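Local coordinates for phosphate transporter (Thermotoga maritima MSB8, PDB 6L85), which probably imports phosphate across the cell membrane in a sodium-dependent manner, as a bacterial relative of the human SLC20 carriers, at residues 56-64 against 335-343. Residues are numbered along the deposited sequence; the frame is centred on the assembly and turned at random.
Sequences FGSHVSQTI and LLASSLGLP
Phe56 turns the edge of its ring to the last helical turn of 320-339, which ends in a Schellman motif: Gly341 has positive phi (80°), and two hydrogen bonds run back, Leu342 N to Ala337 O and Gly341 N to Ser338 O. Near the ring plane, Phe56 CE2 lies 3.6 Å from Ser339 N, with Ser338 CB also at that edge. One face of the ring is covered within its own segment by His59 CD2, 3.9 Å above the centre, while NE2 of that imidazole is hydrogen-bonded to Thr194 OG1 in helix 167-194. Val60 divides its two methyls between neighbouring parts of the partner: CG1, anti to the backbone N (chi1 179°), meets Pro343 CB at 3.6 Å, and CG2 fits among Ser338 CA, Gly341 C and Leu342 O. The backbones come nearest at this level, with Val60 CA 4.3 Å from Gly341 CA. ND2 of Asn257, a sodium ligand, is hydrogen-bonded to Ser338 OG and Leu342 O, and the Pro343 side chain lies about 5 Å from a bound sodium ion, so the contact flanks a sodium site that Ile344 helps complete. Thr63 supplies the hydrogen bond that joins the segments; its OG1, anti to the carbonyl carbon, donates to Gly341 O over 2.6 Å, in the carbonyl plane and on a lone pair (C=O...donor angle 139°). A valine here would probably leave Gly341 O without this donor and set an apolar methyl against it. Last, the Ile64 side chain and the proline ring lie alongside, pointing opposite ways, with Ile64 CD1 3.8 Å from Pro343 CG.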
loop_
_atom_site.group_PDB
_atom_site.type_symbol
_atom_site.label_atom_id
_atom_site.label_comp_id
_atom_site.label_asym_id
_atom_site.label_seq_id
_atom_site.Cartn_x
_atom_site.Cartn_y
_atom_site.Cartn_z
ATOM N N PHE B 56 -5.022 9.026 -5.138
ATOM C CA PHE B 56 -4.912 9.767 -6.392
ATOM C C PHE B 56 -6.199 10.434 -6.850
ATOM O O PHE B 56 -6.189 11.041 -7.916
ATOM C CB PHE B 56 -4.395 8.835 -7.520
ATOM C CG PHE B 56 -3.417 9.494 -8.454
ATOM C CD1 PHE B 56 -2.217 10.013 -7.975
ATOM C CD2 PHE B 56 -3.700 9.614 -9.811
ATOM C CE1 PHE B 56 -1.314 10.659 -8.835
ATOM C CE2 PHE B 56 -2.801 10.264 -10.692
ATOM C CZ PHE B 56 -1.603 10.787 -10.199
ATOM N N GLY B 57 -7.291 10.383 -6.076
ATOM C CA GLY B 57 -8.590 10.868 -6.509
ATOM C C GLY B 57 -8.814 12.373 -6.479
ATOM O O GLY B 57 -9.813 12.837 -7.048
ATOM N N SER B 58 -7.937 13.163 -5.849
ATOM C CA SER B 58 -8.249 14.588 -5.721
ATOM C C SER B 58 -8.071 15.344 -7.042
ATOM O O SER B 58 -8.738 16.363 -7.266
ATOM C CB SER B 58 -7.392 15.233 -4.619
ATOM O OG SER B 58 -6.013 15.185 -4.968
ATOM N N HIS B 59 -7.209 14.844 -7.927
ATOM C CA HIS B 59 -6.826 15.585 -9.127
ATOM C C HIS B 59 -7.980 15.721 -10.116
ATOM O O HIS B 59 -8.252 16.818 -10.612
ATOM C CB HIS B 59 -5.616 14.912 -9.759
ATOM C CG HIS B 59 -4.523 14.645 -8.773
ATOM N ND1 HIS B 59 -3.759 15.657 -8.224
ATOM C CD2 HIS B 59 -4.108 13.495 -8.185
ATOM C CE1 HIS B 59 -2.898 15.138 -7.364
ATOM N NE2 HIS B 59 -3.084 13.828 -7.327
ATOM N N VAL B 60 -8.700 14.633 -10.388
ATOM C CA VAL B 60 -9.874 14.757 -11.243
ATOM C C VAL B 60 -11.033 15.422 -10.495
ATOM O O VAL B 60 -11.890 16.074 -11.120
ATOM C CB VAL B 60 -10.264 13.372 -11.808
ATOM C CG1 VAL B 60 -11.524 13.488 -12.686
ATOM C CG2 VAL B 60 -9.103 12.781 -12.590
ATOM N N SER B 61 -11.105 15.248 -9.167
ATOM C CA SER B 61 -12.128 15.935 -8.370
ATOM C C SER B 61 -12.062 17.453 -8.560
ATOM O O SER B 61 -13.101 18.133 -8.591
ATOM C CB SER B 61 -11.981 15.569 -6.885
ATOM O OG SER B 61 -12.100 14.167 -6.680
ATOM N N GLN B 62 -10.847 18.005 -8.693
ATOM C CA GLN B 62 -10.718 19.437 -8.971
ATOM C C GLN B 62 -11.358 19.816 -10.310
ATOM O O GLN B 62 -12.013 20.864 -10.424
ATOM C CB GLN B 62 -9.249 19.841 -8.963
ATOM C CG GLN B 62 -8.630 19.868 -7.583
ATOM C CD GLN B 62 -7.147 19.649 -7.656
ATOM O OE1 GLN B 62 -6.515 19.997 -8.666
ATOM N NE2 GLN B 62 -6.569 19.041 -6.605
ATOM N N THR B 63 -11.184 18.973 -11.334
ATOM C CA THR B 63 -11.767 19.278 -12.640
ATOM C C THR B 63 -13.284 19.217 -12.588
ATOM O O THR B 63 -13.969 20.072 -13.153
ATOM C CB THR B 63 -11.229 18.320 -13.692
ATOM O OG1 THR B 63 -9.800 18.388 -13.685
ATOM C CG2 THR B 63 -11.760 18.697 -15.093
ATOM N N ILE B 64 -13.833 18.216 -11.907
ATOM C CA ILE B 64 -15.285 18.180 -11.748
ATOM C C ILE B 64 -15.774 19.442 -11.034
ATOM O O ILE B 64 -16.844 19.976 -11.352
ATOM C CB ILE B 64 -15.727 16.898 -11.013
ATOM C CG1 ILE B 64 -15.370 15.665 -11.850
ATOM C CG2 ILE B 64 -17.229 16.923 -10.695
ATOM C CD1 ILE B 64 -15.992 15.627 -13.235
ATOM N N LEU B 335 -4.857 5.933 -15.439
ATOM C CA LEU B 335 -3.954 6.605 -14.509
ATOM C C LEU B 335 -3.322 7.828 -15.149
ATOM O O LEU B 335 -3.172 8.870 -14.498
ATOM C CB LEU B 335 -2.859 5.643 -14.032
ATOM C CG LEU B 335 -2.926 5.032 -12.635
ATOM C CD1 LEU B 335 -1.609 4.370 -12.263
ATOM C CD2 LEU B 335 -3.342 6.046 -11.564
ATOM N N LEU B 336 -2.909 7.724 -16.415
ATOM C CA LEU B 336 -2.309 8.899 -17.036
ATOM C C LEU B 336 -3.348 10.005 -17.206
ATOM O O LEU B 336 -3.071 11.178 -16.913
ATOM C CB LEU B 336 -1.646 8.519 -18.360
ATOM C CG LEU B 336 -0.437 7.578 -18.205
ATOM C CD1 LEU B 336 -0.094 6.858 -19.530
ATOM C CD2 LEU B 336 0.793 8.299 -17.635
ATOM N N ALA B 337 -4.565 9.644 -17.626
ATOM C CA ALA B 337 -5.651 10.620 -17.639
ATOM C C ALA B 337 -5.827 11.278 -16.272
ATOM O O ALA B 337 -5.992 12.497 -16.181
ATOM C CB ALA B 337 -6.955 9.943 -18.064
ATOM N N SER B 338 -5.805 10.480 -15.197
ATOM C CA SER B 338 -5.964 11.022 -13.847
ATOM C C SER B 338 -4.851 12.006 -13.515
ATOM O O SER B 338 -5.100 13.046 -12.902
ATOM C CB SER B 338 -5.984 9.893 -12.817
ATOM O OG SER B 338 -7.136 9.076 -12.950
ATOM N N SER B 339 -3.614 11.691 -13.914
ATOM C CA SER B 339 -2.488 12.593 -13.684
ATOM C C SER B 339 -2.624 13.883 -14.477
ATOM O O SER B 339 -1.979 14.885 -14.141
ATOM C CB SER B 339 -1.163 11.904 -14.033
ATOM O OG SER B 339 -1.002 11.793 -15.439
ATOM N N LEU B 340 -3.416 13.874 -15.538
ATOM C CA LEU B 340 -3.697 15.128 -16.211
ATOM C C LEU B 340 -4.951 15.814 -15.687
ATOM O O LEU B 340 -5.262 16.925 -16.134
ATOM C CB LEU B 340 -3.827 14.891 -17.716
ATOM C CG LEU B 340 -2.570 14.312 -18.363
ATOM C CD1 LEU B 340 -2.869 13.962 -19.809
ATOM C CD2 LEU B 340 -1.443 15.339 -18.264
ATOM N N GLY B 341 -5.677 15.188 -14.761
ATOM C CA GLY B 341 -6.914 15.755 -14.255
ATOM C C GLY B 341 -8.116 15.562 -15.154
ATOM O O GLY B 341 -9.124 16.257 -14.973
ATOM N N LEU B 342 -8.044 14.639 -16.115
ATOM C CA LEU B 342 -9.116 14.430 -17.083
ATOM C C LEU B 342 -10.121 13.417 -16.550
ATOM O O LEU B 342 -9.738 12.279 -16.273
ATOM C CB LEU B 342 -8.547 13.931 -18.411
ATOM C CG LEU B 342 -7.590 14.915 -19.076
ATOM C CD1 LEU B 342 -6.816 14.286 -20.231
ATOM C CD2 LEU B 342 -8.385 16.139 -19.523
ATOM N N PRO B 343 -11.403 13.765 -16.426
ATOM C CA PRO B 343 -12.423 12.763 -16.101
ATOM C C PRO B 343 -12.772 11.975 -17.357
ATOM O O PRO B 343 -13.319 12.517 -18.324
ATOM C CB PRO B 343 -13.610 13.605 -15.614
ATOM C CG PRO B 343 -13.189 15.029 -15.749
ATOM C CD PRO B 343 -12.003 15.089 -16.634
#